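Long-range contact in uncharacterized protein (Neosartorya fumigata, PDB 5J5L), which binds arachidonic acid inside a helical bundle and is probably a constituent of the fungal cell wall recognised by host antibodies: residues A109-T114 / A142-A147. Sequence-based numbering, arbitrary orientation.
With ACD (arachidonic acid), chain B.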
# COMPACT_ATOMS: atom_id res chain seq x y z
N ALA A 109 8.94 -4.57 2.48
CA ALA A 109 8.86 -4.36 1.02
C ALA A 109 7.77 -3.38 0.66
O ALA A 109 7.97 -2.47 -0.15
CB ALA A 109 8.64 -5.68 0.29
N LEU A 110 6.59 -3.57 1.24
CA LEU A 110 5.46 -2.71 0.94
C LEU A 110 5.68 -1.27 1.38
O LEU A 110 5.32 -0.33 0.65
CB LEU A 110 4.19 -3.26 1.58
CG LEU A 110 3.64 -4.52 0.89
CD1 LEU A 110 2.67 -5.23 1.83
CD2 LEU A 110 2.97 -4.20 -0.45
N GLN A 111 6.29 -1.08 2.55
CA GLN A 111 6.61 0.26 3.00
C GLN A 111 7.59 0.91 2.01
O GLN A 111 7.39 2.05 1.61
CB GLN A 111 7.18 0.30 4.41
CG GLN A 111 7.41 1.74 4.84
CD GLN A 111 7.73 1.93 6.29
OE1 GLN A 111 8.21 1.02 6.97
NE2 GLN A 111 7.51 3.14 6.77
N SER A 112 8.66 0.20 1.65
CA SER A 112 9.64 0.74 0.71
C SER A 112 9.00 1.14 -0.61
O SER A 112 9.24 2.25 -1.16
CB SER A 112 10.76 -0.28 0.46
OG SER A 112 11.73 0.24 -0.42
N LYS A 113 8.19 0.24 -1.14
CA LYS A 113 7.57 0.44 -2.45
C LYS A 113 6.51 1.56 -2.40
O LYS A 113 6.42 2.36 -3.34
CB LYS A 113 6.99 -0.87 -2.99
CG LYS A 113 8.05 -1.91 -3.32
CD LYS A 113 7.42 -3.24 -3.72
CE LYS A 113 8.50 -4.29 -3.96
NZ LYS A 113 9.45 -3.89 -5.03
N THR A 114 5.76 1.62 -1.31
CA THR A 114 4.76 2.68 -1.12
C THR A 114 5.44 4.05 -0.96
O THR A 114 4.99 5.06 -1.52
CB THR A 114 3.87 2.39 0.10
OG1 THR A 114 3.21 1.14 -0.10
CG2 THR A 114 2.82 3.51 0.29
N ALA A 142 3.76 5.76 9.56
CA ALA A 142 3.53 5.49 10.98
C ALA A 142 2.79 4.16 11.17
O ALA A 142 3.12 3.39 12.05
CB ALA A 142 2.73 6.61 11.61
N ALA A 143 1.78 3.92 10.34
CA ALA A 143 1.01 2.69 10.43
C ALA A 143 1.87 1.45 10.11
O ALA A 143 1.81 0.44 10.81
CB ALA A 143 -0.22 2.75 9.53
N PHE A 144 2.68 1.55 9.06
CA PHE A 144 3.63 0.49 8.73
C PHE A 144 4.59 0.24 9.91
O PHE A 144 4.85 -0.90 10.27
CB PHE A 144 4.46 0.85 7.49
CG PHE A 144 3.84 0.44 6.18
CD1 PHE A 144 3.66 -0.90 5.86
CD2 PHE A 144 3.50 1.40 5.24
CE1 PHE A 144 3.11 -1.26 4.65
CE2 PHE A 144 2.94 1.04 4.03
CZ PHE A 144 2.74 -0.29 3.74
N SER A 145 5.12 1.31 10.49
CA SER A 145 6.09 1.18 11.60
C SER A 145 5.46 0.43 12.77
O SER A 145 6.10 -0.39 13.40
CB SER A 145 6.59 2.53 12.08
OG SER A 145 7.24 3.23 11.01
N SER A 146 4.20 0.73 13.07
CA SER A 146 3.52 0.04 14.16
C SER A 146 3.38 -1.47 13.84
O SER A 146 3.69 -2.31 14.67
CB SER A 146 2.17 0.73 14.42
OG SER A 146 1.47 0.09 15.46
N ALA A 147 2.90 -1.81 12.65
CA ALA A 147 2.76 -3.22 12.28
C ALA A 147 4.09 -3.96 12.27
O ALA A 147 4.19 -5.08 12.74
CB ALA A 147 2.06 -3.35 10.94
C1 ACD B . -3.42 -14.68 5.48
C2 ACD B . -2.02 -14.11 5.50
C3 ACD B . -1.32 -14.51 6.78
C4 ACD B . 0.18 -14.23 6.68
C5 ACD B . 0.76 -14.89 5.45
C6 ACD B . 1.39 -14.25 4.45
C7 ACD B . 1.68 -12.77 4.44
C8 ACD B . 0.77 -11.99 3.51
C9 ACD B . 0.32 -10.75 3.76
C10 ACD B . 0.60 -9.96 5.03
C11 ACD B . 1.73 -8.98 4.82
C12 ACD B . 1.63 -7.65 4.86
C13 ACD B . 0.38 -6.82 5.08
C14 ACD B . -0.20 -6.58 3.70
C15 ACD B . -0.86 -5.47 3.34
C16 ACD B . -1.10 -4.31 4.26
C17 ACD B . -1.44 -3.08 3.43
C18 ACD B . -0.25 -2.58 2.63
C19 ACD B . -0.56 -1.28 1.94
C20 ACD B . 0.26 -1.03 0.70
O1 ACD B . -4.29 -13.95 5.98
O2 ACD B . -3.66 -15.79 4.96
O HOH W 1 8.94 1.56 9.50
O HOH W 2 8.47 5.00 9.19
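Phe144 reaches from helix 127-150 to helix 100-124 and lays its ring flat against the backbone of Gln111, an instance of an aromatic side chain filling the gap between two helices. Gln111 CA stands 3.8 Å above the ring plane, over its centre, and CB makes a CH-pi contact with the same ring. With CG anti to the backbone N (chi1 -176°) and the chain extended beyond it, the glutamine runs back over the aromatic in the opposite sense to Phe144, bringing CD to 3.6 Å from Phe144 CB. The amide and ring planes are 21° apart. Its polar atoms pass beyond the aromatic: OE1 accepts a hydrogen bond from one water and NE2 donates to a second, and both waters donate to Ser145 OG. Asp141 adds its carboxylate OD1 as a partner of Gln111 NE2 and its backbone O as a partner of Ser145 OG. Segments 109-114 and 142-147 run antiparallel (167°) in an all-helical bundle of the hydrophobic surface binding protein A family, their axes 10.4 Å apart at the closest, and Leu110, Thr114 and Phe144 belong to the arachidonic acid pocket. Leu110 CB meets Phe144 CE1 obliquely at 3.8 Å, while its CD1 turns to C14 of the lipid. At the methyl end of the fatty acid, Phe144 CZ approaches C19, and Thr114 OG1 lies 3.7 Å from C20. That hydroxyl, which has an apolar neighbour in the lipid, is satisfied within its own helix: it sits beside the backbone N and donates to Leu110 O at 2.7 Å, from the face of the carbonyl opposite to that used by Thr114 N.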